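Local coordinates for protein putative peptidyl-arginine deiminase (Chlorobium tepidum, PDB 1XKN) that probably hydrolyses the guanidinium group of agmatine or of a peptidyl-arginine, as a deiminase of the Porphyromonas type, at residues A61-A64 and Q65-L69; D212-D215 and G216-D219; G335-H338 and C339-E343. One frame throughout, in Å; residues are numbered along the deposited sequence.

Contact 1. Residues A61-A64 and Q65-L69; sequences AMEA and QAREL
E63 and R67 pair one turn apart on helix 60-73, the crossover helix of a beta-alpha-beta unit that runs from strand 52-57 to strand 83-87. Regular i to i+4 backbone bonds carry the helix from Q65 N to A61 O through to E68 N to A64 O, among them R67 N to E63 O at 2.8 Å. Beside the latter bond, the two long side chains lie next to each other and point the same way. E63 leaves the helix with CG anti to its backbone nitrogen (chi1 -175°) and continues extended, while R67 is stretched from CG to NE, its CG packing at 3.4 Å from E63 O. Their charged ends form a salt bridge of the i to i+4 kind. Both side chains lean on F85 of strand 83-87, which A66 touches as well; M62, a selenomethionine, and A66 rest on W22. The guanidinium approaches side-on and gives two N-H groups to a single oxygen, whose anti lone pair takes the straighter bond: R67 NE lies 2.9 Å and R67 NH2 3.1 Å from E63 OE2, which sits at the guanidinium edge, in its plane, although carboxylate and guanidinium are turned 54° apart.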
ATOM      1  N   ALA A  61     -17.443  16.522 -12.283  1.00  7.03           N
ATOM      2  CA  ALA A  61     -18.324  16.581 -11.124  1.00  7.70           C
ATOM      3  C   ALA A  61     -17.634  16.002  -9.895  1.00  7.29           C
ATOM      4  O   ALA A  61     -17.721  16.561  -8.800  1.00  7.28           O
ATOM      5  CB  ALA A  61     -19.622  15.823 -11.404  1.00  9.75           C
HETATM    6  N   MSE A  62     -16.942  14.882 -10.075  1.00  7.39           N
HETATM    7  CA  MSE A  62     -16.245  14.248  -8.962  1.00  6.42           C
HETATM    8  C   MSE A  62     -15.132  15.148  -8.438  1.00  6.74           C
HETATM    9  O   MSE A  62     -14.946  15.269  -7.228  1.00  6.86           O
HETATM   10  CB  MSE A  62     -15.668  12.896  -9.393  1.00  7.05           C
HETATM   11  CG  MSE A  62     -15.118  12.069  -8.235  1.00  8.15           C
HETATM   12 SE   MSE A  62     -14.756  10.243  -8.758  1.00 13.51          SE
HETATM   13  CE  MSE A  62     -16.558   9.693  -9.177  1.00  9.94           C
ATOM     14  N   GLU A  63     -14.396  15.780  -9.349  1.00  6.85           N
ATOM     15  CA  GLU A  63     -13.313  16.671  -8.949  1.00  6.91           C
ATOM     16  C   GLU A  63     -13.858  17.796  -8.076  1.00  8.34           C
ATOM     17  O   GLU A  63     -13.255  18.152  -7.064  1.00  6.89           O
ATOM     18  CB  GLU A  63     -12.620  17.278 -10.170  1.00  7.86           C
ATOM     19  CG  GLU A  63     -11.400  18.119  -9.810  1.00  7.85           C
ATOM     20  CD  GLU A  63     -10.748  18.773 -11.013  1.00  8.34           C
ATOM     21  OE1 GLU A  63     -10.720  18.145 -12.092  1.00 10.25           O
ATOM     22  OE2 GLU A  63     -10.245  19.911 -10.873  1.00  9.45           O
ATOM     23  N   ALA A  64     -14.999  18.353  -8.472  1.00  8.42           N
ATOM     24  CA  ALA A  64     -15.619  19.439  -7.722  1.00  8.45           C
ATOM     25  C   ALA A  64     -15.987  18.988  -6.313  1.00  8.81           C
ATOM     26  O   ALA A  64     -15.759  19.711  -5.343  1.00 10.40           O
ATOM     27  CB  ALA A  64     -16.853  19.943  -8.452  1.00  7.88           C
ATOM     28  N   GLN A  65     -16.556  17.791  -6.201  1.00  8.71           N
ATOM     29  CA  GLN A  65     -16.939  17.255  -4.898  1.00  9.64           C
ATOM     30  C   GLN A  65     -15.708  17.121  -4.019  1.00  8.18           C
ATOM     31  O   GLN A  65     -15.735  17.463  -2.837  1.00  8.63           O
ATOM     32  CB  GLN A  65     -17.594  15.881  -5.047  1.00 11.23           C
ATOM     33  CG  GLN A  65     -18.878  15.878  -5.850  1.00 15.89           C
ATOM     34  CD  GLN A  65     -19.471  14.488  -5.974  1.00 19.06           C
ATOM     35  OE1 GLN A  65     -18.819  13.565  -6.464  1.00 21.56           O
ATOM     36  NE2 GLN A  65     -20.714  14.332  -5.532  1.00 19.63           N
ATOM     37  N   ALA A  66     -14.624  16.619  -4.599  1.00  6.30           N
ATOM     38  CA  ALA A  66     -13.390  16.441  -3.851  1.00  6.28           C
ATOM     39  C   ALA A  66     -12.849  17.792  -3.405  1.00  7.08           C
ATOM     40  O   ALA A  66     -12.455  17.959  -2.250  1.00  8.03           O
ATOM     41  CB  ALA A  66     -12.355  15.719  -4.702  1.00  6.46           C
ATOM     42  N   ARG A  67     -12.834  18.760  -4.315  1.00  6.63           N
ATOM     43  CA  ARG A  67     -12.326  20.085  -3.974  1.00  7.49           C
ATOM     44  C   ARG A  67     -13.133  20.722  -2.848  1.00  7.59           C
ATOM     45  O   ARG A  67     -12.580  21.423  -2.003  1.00  8.90           O
ATOM     46  CB  ARG A  67     -12.327  20.999  -5.204  1.00  8.85           C
ATOM     47  CG  ARG A  67     -11.230  20.689  -6.209  1.00  9.20           C
ATOM     48  CD  ARG A  67     -11.272  21.647  -7.390  1.00  9.78           C
ATOM     49  NE  ARG A  67     -10.230  21.357  -8.371  1.00 10.69           N
ATOM     50  CZ  ARG A  67      -8.939  21.623  -8.195  1.00 11.85           C
ATOM     51  NH1 ARG A  67      -8.526  22.193  -7.072  1.00 11.99           N
ATOM     52  NH2 ARG A  67      -8.060  21.311  -9.139  1.00 11.60           N
ATOM     53  N   GLU A  68     -14.439  20.474  -2.823  1.00  7.68           N
ATOM     54  CA  GLU A  68     -15.272  21.050  -1.772  1.00  9.19           C
ATOM     55  C   GLU A  68     -14.894  20.473  -0.410  1.00  8.64           C
ATOM     56  O   GLU A  68     -14.712  21.213   0.558  1.00  9.44           O
ATOM     57  CB  GLU A  68     -16.753  20.790  -2.054  1.00 12.15           C
ATOM     58  CG  GLU A  68     -17.684  21.317  -0.974  1.00 16.63           C
ATOM     59  CD  GLU A  68     -17.613  22.826  -0.818  1.00 20.09           C
ATOM     60  OE1 GLU A  68     -18.146  23.342   0.187  1.00 23.58           O
ATOM     61  OE2 GLU A  68     -17.035  23.500  -1.698  1.00 24.17           O
ATOM     62  N   LEU A  69     -14.776  19.152  -0.338  1.00  7.08           N
ATOM     63  CA  LEU A  69     -14.413  18.488   0.908  1.00  7.00           C
ATOM     64  C   LEU A  69     -13.016  18.910   1.350  1.00  6.98           C
ATOM     65  O   LEU A  69     -12.752  19.070   2.540  1.00  8.24           O
ATOM     66  CB  LEU A  69     -14.483  16.966   0.736  1.00  6.58           C
ATOM     67  CG  LEU A  69     -15.898  16.386   0.656  1.00  9.39           C
ATOM     68  CD1 LEU A  69     -15.869  15.011   0.013  1.00  8.38           C
ATOM     69  CD2 LEU A  69     -16.503  16.319   2.055  1.00  9.98           C
TER

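Contact 2. Residues D212-D215 and G216-D219; sequences DDTD and GHVD
From D212 the backbone curls round its carboxylate, turning through D215 and G216, both with positive phi (68° and 96°), and then enters the 3-10 segment V218-D219. At the G216 backbone angles a CB would collide with D215 O, so the bend suits glycine. D212, its CG anti to the backbone nitrogen, sends both carboxylate oxygens into the curl. D212 OD1 accepts from T214 N at 3.0 Å, from well above the carboxylate plane, which makes an Asx turn, and on its syn lone pair from the hydroxyl T214 OG1 at 2.6 Å. The other oxygen, D212 OD2, takes G216 N at 2.7 Å, a weak bond from H217 N, and a water that also donates to H217 O. This turn belongs to the loop that leads from strand 201-205 to strand 222-226. T214 OG1 accepts from H217 N at 3.0 Å, so the hydroxyl both donates to D212 and receives the H217 amide. T214 crosses H217 at about a right angle, and T214 CB sits over the middle of one ring face, 3.4 Å from the centroid, in a CH-pi contact. H217 NE2 is hydrogen-bonded to E156, and W123 meets the imidazole edge-to-face. D215 turns its carboxylate away from 216-219, and D215 OD2 forms salt bridges with K126 and R180.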
ATOM      1  N   ASP A 212     -10.259 -10.280   6.526  1.00 10.59           N
ATOM      2  CA  ASP A 212      -9.525  -9.833   5.349  1.00 10.53           C
ATOM      3  C   ASP A 212     -10.001 -10.506   4.057  1.00 12.95           C
ATOM      4  O   ASP A 212      -9.959 -11.729   3.934  1.00 15.50           O
ATOM      5  CB  ASP A 212      -8.034 -10.088   5.599  1.00 11.94           C
ATOM      6  CG  ASP A 212      -7.173  -9.758   4.411  1.00 12.34           C
ATOM      7  OD1 ASP A 212      -7.509  -8.810   3.667  1.00 10.50           O
ATOM      8  OD2 ASP A 212      -6.138 -10.438   4.240  1.00 13.26           O
ATOM      9  N   ASP A 213     -10.456  -9.695   3.103  1.00  9.71           N
ATOM     10  CA  ASP A 213     -10.949 -10.191   1.817  1.00  9.36           C
ATOM     11  C   ASP A 213      -9.864 -10.282   0.743  1.00  9.40           C
ATOM     12  O   ASP A 213     -10.147 -10.654  -0.397  1.00 10.10           O
ATOM     13  CB  ASP A 213     -12.077  -9.293   1.300  1.00 12.37           C
ATOM     14  CG  ASP A 213     -13.444  -9.951   1.389  1.00 15.21           C
ATOM     15  OD1 ASP A 213     -14.416  -9.356   0.886  1.00 19.78           O
ATOM     16  OD2 ASP A 213     -13.547 -11.057   1.958  1.00 19.07           O
ATOM     17  N   THR A 214      -8.629  -9.941   1.101  1.00  8.53           N
ATOM     18  CA  THR A 214      -7.526  -9.989   0.142  1.00  7.53           C
ATOM     19  C   THR A 214      -6.791 -11.323   0.202  1.00  6.68           C
ATOM     20  O   THR A 214      -5.823 -11.538  -0.529  1.00  5.84           O
ATOM     21  CB  THR A 214      -6.494  -8.866   0.396  1.00  8.46           C
ATOM     22  OG1 THR A 214      -5.834  -9.092   1.649  1.00  7.66           O
ATOM     23  CG2 THR A 214      -7.176  -7.505   0.426  1.00  8.35           C
ATOM     24  N   ASP A 215      -7.259 -12.213   1.071  1.00  6.99           N
ATOM     25  CA  ASP A 215      -6.651 -13.530   1.246  1.00  6.42           C
ATOM     26  C   ASP A 215      -5.261 -13.450   1.866  1.00  6.86           C
ATOM     27  O   ASP A 215      -4.343 -14.174   1.468  1.00  7.80           O
ATOM     28  CB  ASP A 215      -6.583 -14.278  -0.085  1.00  6.78           C
ATOM     29  CG  ASP A 215      -7.950 -14.506  -0.687  1.00  7.82           C
ATOM     30  OD1 ASP A 215      -8.805 -15.118  -0.008  1.00 11.05           O
ATOM     31  OD2 ASP A 215      -8.174 -14.072  -1.836  1.00  8.78           O
ATOM     32  N   GLY A 216      -5.104 -12.546   2.829  1.00  6.42           N
ATOM     33  CA  GLY A 216      -3.841 -12.423   3.536  1.00  6.16           C
ATOM     34  C   GLY A 216      -2.807 -11.395   3.113  1.00  5.89           C
ATOM     35  O   GLY A 216      -1.615 -11.679   3.173  1.00  6.25           O
ATOM     36  N   HIS A 217      -3.229 -10.201   2.705  1.00  4.84           N
ATOM     37  CA  HIS A 217      -2.251  -9.185   2.315  1.00  4.82           C
ATOM     38  C   HIS A 217      -1.253  -8.921   3.428  1.00  4.55           C
ATOM     39  O   HIS A 217      -1.626  -8.747   4.589  1.00  5.04           O
ATOM     40  CB  HIS A 217      -2.934  -7.872   1.954  1.00  5.14           C
ATOM     41  CG  HIS A 217      -3.231  -7.734   0.496  1.00  5.42           C
ATOM     42  ND1 HIS A 217      -3.746  -6.579  -0.050  1.00  6.46           N
ATOM     43  CD2 HIS A 217      -3.087  -8.606  -0.529  1.00  5.35           C
ATOM     44  CE1 HIS A 217      -3.907  -6.745  -1.351  1.00  4.88           C
ATOM     45  NE2 HIS A 217      -3.514  -7.966  -1.667  1.00  6.19           N
ATOM     46  N   VAL A 218       0.019  -8.868   3.059  1.00  4.56           N
ATOM     47  CA  VAL A 218       1.073  -8.631   4.024  1.00  4.42           C
ATOM     48  C   VAL A 218       0.944  -7.236   4.626  1.00  4.61           C
ATOM     49  O   VAL A 218       1.264  -7.035   5.799  1.00  4.94           O
ATOM     50  CB  VAL A 218       2.471  -8.789   3.364  1.00  3.64           C
ATOM     51  CG1 VAL A 218       2.748  -7.640   2.403  1.00  5.37           C
ATOM     52  CG2 VAL A 218       3.545  -8.881   4.435  1.00  5.28           C
ATOM     53  N   ASP A 219       0.439  -6.278   3.850  1.00  3.84           N
ATOM     54  CA  ASP A 219       0.328  -4.914   4.363  1.00  5.02           C
ATOM     55  C   ASP A 219      -0.729  -4.703   5.452  1.00  4.94           C
ATOM     56  O   ASP A 219      -1.025  -3.570   5.829  1.00  3.85           O
ATOM     57  CB  ASP A 219       0.168  -3.900   3.211  1.00  2.84           C
ATOM     58  CG  ASP A 219      -1.246  -3.810   2.662  1.00  5.80           C
ATOM     59  OD1 ASP A 219      -2.077  -4.689   2.953  1.00  5.97           O
ATOM     60  OD2 ASP A 219      -1.522  -2.833   1.920  1.00  5.12           O
TER
HETATM   61  O   HOH W   1      -4.032 -10.050   6.085  1.00  7.33           O

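Contact 3. Residues G335-H338 and C339-E343; sequences GAIH and CVTHE
Backbone hydrogen bonds shape the bend that carries A336 into T341, where a type I beta turn spans H338 to T341. V340 N lies nearly in line with the A336 carbonyl, 3.1 Å from A336 O, though the bond is bent at the hydrogen (137°); V340 N also bonds to I337 O at 3.3 Å, this time from above the carbonyl plane. The turn itself is closed by a weak bond from T341 N to H338 O. Among the side-chain polar contacts, chi1 of 58° places T341 OG1 between its own backbone nitrogen and carbonyl carbon, 3.0 Å from I337 O and 3.2 Å from H338 O. Its single proton could serve either carbonyl. R96 reaches the same place, bonding to T341 OG1 and H338 O, and H338 NE2 is hydrogen-bonded to E11. Van der Waals contacts are made by V340 CG2, 3.3 Å from I337 O, and by C339 SG, 3.7 Å from G335 CA. The bend is buried, with I337, V340 and T341 against L43 of helix 36-50 and T341 also on T18 and L20 of strand 15-21, where the chain passes into strand 342-345.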
ATOM      1  N   GLY A 335     -10.175  -2.192   3.740  1.00  3.76           N
ATOM      2  CA  GLY A 335      -8.824  -1.714   3.500  1.00  4.25           C
ATOM      3  C   GLY A 335      -8.710  -0.346   4.150  1.00  3.71           C
ATOM      4  O   GLY A 335      -9.734   0.293   4.403  1.00  4.83           O
ATOM      5  N   ALA A 336      -7.488   0.108   4.425  1.00  3.83           N
ATOM      6  CA  ALA A 336      -7.289   1.411   5.057  1.00  2.97           C
ATOM      7  C   ALA A 336      -6.295   2.315   4.315  1.00  3.59           C
ATOM      8  O   ALA A 336      -6.192   2.256   3.090  1.00  3.69           O
ATOM      9  CB  ALA A 336      -6.856   1.221   6.513  1.00  3.71           C
ATOM     10  N   ILE A 337      -5.560   3.143   5.059  1.00  3.25           N
ATOM     11  CA  ILE A 337      -4.619   4.089   4.455  1.00  3.69           C
ATOM     12  C   ILE A 337      -3.630   3.511   3.445  1.00  3.15           C
ATOM     13  O   ILE A 337      -3.499   4.038   2.340  1.00  3.02           O
ATOM     14  CB  ILE A 337      -3.819   4.857   5.536  1.00  3.31           C
ATOM     15  CG1 ILE A 337      -4.780   5.464   6.562  1.00  4.70           C
ATOM     16  CG2 ILE A 337      -2.997   5.974   4.886  1.00  4.66           C
ATOM     17  CD1 ILE A 337      -5.800   6.427   5.974  1.00  5.75           C
ATOM     18  N   HIS A 338      -2.926   2.442   3.804  1.00  3.13           N
ATOM     19  CA  HIS A 338      -1.965   1.873   2.862  1.00  2.97           C
ATOM     20  C   HIS A 338      -2.653   1.358   1.604  1.00  2.69           C
ATOM     21  O   HIS A 338      -2.125   1.486   0.497  1.00  3.90           O
ATOM     22  CB  HIS A 338      -1.160   0.739   3.504  1.00  2.66           C
ATOM     23  CG  HIS A 338       0.089   0.397   2.751  1.00  2.29           C
ATOM     24  ND1 HIS A 338       0.262  -0.799   2.088  1.00  4.22           N
ATOM     25  CD2 HIS A 338       1.210   1.120   2.523  1.00  2.91           C
ATOM     26  CE1 HIS A 338       1.438  -0.797   1.483  1.00  5.19           C
ATOM     27  NE2 HIS A 338       2.031   0.356   1.731  1.00  3.42           N
ATOM     28  N   CYS A 339      -3.842   0.790   1.774  1.00  3.23           N
ATOM     29  CA  CYS A 339      -4.599   0.241   0.654  1.00  3.15           C
ATOM     30  C   CYS A 339      -5.080   1.278  -0.354  1.00  3.93           C
ATOM     31  O   CYS A 339      -5.216   0.974  -1.535  1.00  5.02           O
ATOM     32  CB  CYS A 339      -5.811  -0.539   1.171  1.00  4.71           C
ATOM     33  SG  CYS A 339      -5.416  -2.018   2.118  1.00 11.66           S
ATOM     34  N   VAL A 340      -5.335   2.500   0.098  1.00  3.41           N
ATOM     35  CA  VAL A 340      -5.836   3.526  -0.813  1.00  4.14           C
ATOM     36  C   VAL A 340      -4.770   4.461  -1.374  1.00  4.78           C
ATOM     37  O   VAL A 340      -5.083   5.425  -2.075  1.00  7.28           O
ATOM     38  CB  VAL A 340      -6.951   4.371  -0.138  1.00  4.78           C
ATOM     39  CG1 VAL A 340      -8.102   3.466   0.258  1.00  5.28           C
ATOM     40  CG2 VAL A 340      -6.400   5.109   1.080  1.00  5.49           C
ATOM     41  N   THR A 341      -3.511   4.162  -1.091  1.00  3.70           N
ATOM     42  CA  THR A 341      -2.412   4.999  -1.560  1.00  3.66           C
ATOM     43  C   THR A 341      -1.375   4.231  -2.361  1.00  3.19           C
ATOM     44  O   THR A 341      -1.328   3.007  -2.331  1.00  2.82           O
ATOM     45  CB  THR A 341      -1.655   5.607  -0.364  1.00  4.09           C
ATOM     46  OG1 THR A 341      -1.170   4.543   0.472  1.00  3.83           O
ATOM     47  CG2 THR A 341      -2.565   6.496   0.458  1.00  6.98           C
ATOM     48  N   HIS A 342      -0.565   4.971  -3.107  1.00  3.39           N
ATOM     49  CA  HIS A 342       0.557   4.390  -3.821  1.00  3.91           C
ATOM     50  C   HIS A 342       1.532   5.503  -4.092  1.00  4.78           C
ATOM     51  O   HIS A 342       1.215   6.496  -4.750  1.00  4.62           O
ATOM     52  CB  HIS A 342       0.188   3.701  -5.134  1.00  3.81           C
ATOM     53  CG  HIS A 342       1.177   2.650  -5.529  1.00  5.30           C
ATOM     54  ND1 HIS A 342       2.516   2.923  -5.717  1.00  6.79           N
ATOM     55  CD2 HIS A 342       1.043   1.310  -5.660  1.00  6.45           C
ATOM     56  CE1 HIS A 342       3.165   1.792  -5.939  1.00  6.89           C
ATOM     57  NE2 HIS A 342       2.294   0.800  -5.908  1.00  5.82           N
ATOM     58  N   GLU A 343       2.727   5.339  -3.554  1.00  4.24           N
ATOM     59  CA  GLU A 343       3.746   6.340  -3.728  1.00  3.00           C
ATOM     60  C   GLU A 343       4.288   6.362  -5.144  1.00  3.45           C
ATOM     61  O   GLU A 343       4.154   5.399  -5.903  1.00  4.50           O
ATOM     62  CB  GLU A 343       4.902   6.087  -2.750  1.00  3.72           C
ATOM     63  CG  GLU A 343       5.751   4.845  -3.056  1.00  5.98           C
ATOM     64  CD  GLU A 343       5.140   3.543  -2.561  1.00  6.49           C
ATOM     65  OE1 GLU A 343       3.984   3.544  -2.089  1.00  6.57           O
ATOM     66  OE2 GLU A 343       5.823   2.499  -2.650  1.00  6.62           O
TER

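Overall arrangement
From the N terminus the three contacts follow in series, none nesting or crossing, and each is a local bend or helical turn that closes no long loop. Contact 1 lies toward the periphery, on the crossover helix between strands 52-57 and 83-87, with nearest atoms about 21 Å from contact 2 and about 13 Å from contact 3. Its sheet, however, also contains strand 342-345, which contact 3 leads into. Contact 2 shapes the loop before strand 222-226, and contact 3 the loop before that C-terminal strand, close to the centre of the chain. These two touch directly: D219 OD2 is 2.7 Å from H338 ND1, a probable hydrogen bond joining the two loops in the interior.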